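CBS domain-containing protein CBSX2, chloroplastic (Arabidopsis thaliana, PDB 3SL7) is a single CBS-pair protein of the chloroplast that probably acts as a redox regulator by modulating the thioredoxin system. Local coordinates at residues F9-Q14 / R147-R152. Sequence-based numbering, arbitrary orientation.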
loop_
_atom_site.group_PDB
_atom_site.type_symbol
_atom_site.label_atom_id
_atom_site.label_comp_id
_atom_site.label_asym_id
_atom_site.label_seq_id
_atom_site.Cartn_x
_atom_site.Cartn_y
_atom_site.Cartn_z
ATOM N N PHE A 9 -14.579 -7.597 9.653
ATOM C CA PHE A 9 -13.275 -7.642 8.975
ATOM C C PHE A 9 -12.598 -6.302 8.725
ATOM O O PHE A 9 -11.514 -6.255 8.153
ATOM C CB PHE A 9 -13.403 -8.390 7.658
ATOM C CG PHE A 9 -13.818 -9.820 7.824
ATOM C CD1 PHE A 9 -12.883 -10.794 8.127
ATOM C CD2 PHE A 9 -15.142 -10.188 7.684
ATOM C CE1 PHE A 9 -13.258 -12.104 8.282
ATOM C CE2 PHE A 9 -15.524 -11.503 7.838
ATOM C CZ PHE A 9 -14.581 -12.462 8.141
HETATM N N MSE A 10 -13.226 -5.218 9.154
HETATM C CA MSE A 10 -12.648 -3.893 8.950
HETATM C C MSE A 10 -11.386 -3.680 9.767
HETATM O O MSE A 10 -11.140 -4.357 10.774
HETATM C CB MSE A 10 -13.649 -2.819 9.356
HETATM C CG MSE A 10 -13.829 -2.750 10.856
HETATM SE SE MSE A 10 -15.180 -1.446 11.315
HETATM C CE MSE A 10 -14.837 -1.304 13.245
ATOM N N THR A 11 -10.600 -2.709 9.332
ATOM C CA THR A 11 -9.456 -2.243 10.080
ATOM C C THR A 11 -9.972 -1.426 11.247
ATOM O O THR A 11 -10.672 -0.434 11.045
ATOM C CB THR A 11 -8.571 -1.348 9.186
ATOM O OG1 THR A 11 -8.193 -2.091 8.019
ATOM C CG2 THR A 11 -7.326 -0.901 9.930
ATOM N N PRO A 12 -9.623 -1.836 12.472
ATOM C CA PRO A 12 -10.040 -1.173 13.712
ATOM C C PRO A 12 -9.577 0.275 13.744
ATOM O O PRO A 12 -8.600 0.617 13.085
ATOM C CB PRO A 12 -9.286 -1.954 14.789
ATOM C CG PRO A 12 -8.937 -3.251 14.159
ATOM C CD PRO A 12 -8.707 -2.957 12.726
ATOM N N ARG A 13 -10.274 1.102 14.512
ATOM C CA ARG A 13 -9.921 2.504 14.699
ATOM C C ARG A 13 -8.461 2.641 15.125
ATOM O O ARG A 13 -7.757 3.543 14.674
ATOM C CB ARG A 13 -10.843 3.111 15.763
ATOM C CG ARG A 13 -10.730 4.613 16.024
ATOM C CD ARG A 13 -11.659 4.957 17.196
ATOM N NE ARG A 13 -11.718 6.375 17.548
ATOM C CZ ARG A 13 -12.794 7.147 17.394
ATOM N NH1 ARG A 13 -13.913 6.654 16.876
ATOM N NH2 ARG A 13 -12.751 8.423 17.754
ATOM N N GLN A 14 -8.005 1.740 15.992
ATOM C CA GLN A 14 -6.664 1.856 16.563
ATOM C C GLN A 14 -5.571 1.707 15.514
ATOM O O GLN A 14 -4.424 2.073 15.758
ATOM C CB GLN A 14 -6.448 0.857 17.711
ATOM C CG GLN A 14 -6.683 -0.602 17.342
ATOM C CD GLN A 14 -8.070 -1.089 17.725
ATOM O OE1 GLN A 14 -9.052 -0.345 17.649
ATOM N NE2 GLN A 14 -8.155 -2.343 18.149
ATOM N N ARG A 147 -9.197 -3.211 0.557
ATOM C CA ARG A 147 -9.236 -4.407 -0.270
ATOM C C ARG A 147 -8.549 -5.555 0.456
ATOM O O ARG A 147 -9.004 -6.698 0.400
ATOM C CB ARG A 147 -8.589 -4.152 -1.628
ATOM C CG ARG A 147 -9.454 -3.332 -2.572
ATOM C CD ARG A 147 -8.714 -3.016 -3.867
ATOM N NE ARG A 147 -8.221 -4.220 -4.535
ATOM C CZ ARG A 147 -8.987 -5.054 -5.234
ATOM N NH1 ARG A 147 -10.292 -4.826 -5.346
ATOM N NH2 ARG A 147 -8.451 -6.122 -5.816
ATOM N N GLY A 148 -7.460 -5.238 1.150
ATOM C CA GLY A 148 -6.756 -6.217 1.956
ATOM C C GLY A 148 -7.627 -6.849 3.036
ATOM O O GLY A 148 -7.524 -8.042 3.297
ATOM N N ASN A 149 -8.469 -6.048 3.684
ATOM C CA ASN A 149 -9.414 -6.582 4.657
ATOM C C ASN A 149 -10.354 -7.578 3.999
ATOM O O ASN A 149 -10.692 -8.597 4.587
ATOM C CB ASN A 149 -10.262 -5.471 5.285
ATOM C CG ASN A 149 -9.467 -4.561 6.186
ATOM O OD1 ASN A 149 -8.451 -4.967 6.758
ATOM N ND2 ASN A 149 -9.939 -3.314 6.333
ATOM N N VAL A 150 -10.798 -7.262 2.785
ATOM C CA VAL A 150 -11.768 -8.107 2.099
ATOM C C VAL A 150 -11.115 -9.421 1.702
ATOM O O VAL A 150 -11.708 -10.483 1.832
ATOM C CB VAL A 150 -12.373 -7.403 0.864
ATOM C CG1 VAL A 150 -13.286 -8.357 0.099
ATOM C CG2 VAL A 150 -13.136 -6.146 1.288
ATOM N N VAL A 151 -9.879 -9.358 1.230
ATOM C CA VAL A 151 -9.149 -10.582 0.919
ATOM C C VAL A 151 -8.956 -11.430 2.188
ATOM O O VAL A 151 -9.122 -12.652 2.180
ATOM C CB VAL A 151 -7.801 -10.260 0.286
ATOM C CG1 VAL A 151 -6.976 -11.539 0.081
ATOM C CG2 VAL A 151 -8.017 -9.515 -1.026
ATOM N N ARG A 152 -8.613 -10.770 3.282
ATOM C CA ARG A 152 -8.460 -11.452 4.556
ATOM C C ARG A 152 -9.743 -12.190 4.913
ATOM O O ARG A 152 -9.703 -13.315 5.410
ATOM C CB ARG A 152 -8.105 -10.448 5.649
ATOM C CG ARG A 152 -7.728 -11.064 6.977
ATOM C CD ARG A 152 -7.112 -10.005 7.877
ATOM N NE ARG A 152 -7.018 -10.447 9.263
ATOM C CZ ARG A 152 -8.032 -10.425 10.123
ATOM N NH1 ARG A 152 -9.223 -9.990 9.736
ATOM N NH2 ARG A 152 -7.859 -10.843 11.368
HETATM O O HOH W 1 -10.121 -8.508 7.607
#
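Phe9 meets the helix of residues 147-159 through both its carbonyl and its ring. The flat hydrocarbon ring suits a buried site, where it also packs on Leu117, Ala153 and Gln156, and Arg152 brings NH1 to its edge, 4.1 Å from CD1, with guanidinium and ring planes 68° apart. The long, extended chain of Arg152, its CG anti to the backbone N (chi1 -172°), brings NH1 alongside Phe9. A water lies in the guanidinium plane, 2.7 Å from Arg152 NH1, and donates to Phe9 O at 2.7 Å and to Asn149 O, thus linking the Phe9 carbonyl to the helix of residues 147-159. Phe9 O also rests against the side chain of Asn149, 3.2 Å from CB. Beyond Met10, whose CB points away from the helix, Thr11 supplies the direct bond: Asn149 ND2 donates to Thr11 OG1 over 2.7 Å, with an N-H...O angle of 157° and the hydroxyl oxygen exactly in the amide plane. Threonine fits here because its hydroxyl oxygen can accept this hydrogen bond while its backbone bonds to Ile144 at the edge of the sheet. Asparagine is short enough to place its amide there directly from the first turn of the helix, where its own N bonds to Thr146 OG1. An alanine here keeps CB against Phe9 O but has no amide, so Thr11 OG1 would probably be left without this donor, with a gap beside it. The two CBS sequence repeats are therefore joined here by neutral amide, hydroxyl and carbonyl groups and one water, with a single arginine charge at the exposed margin.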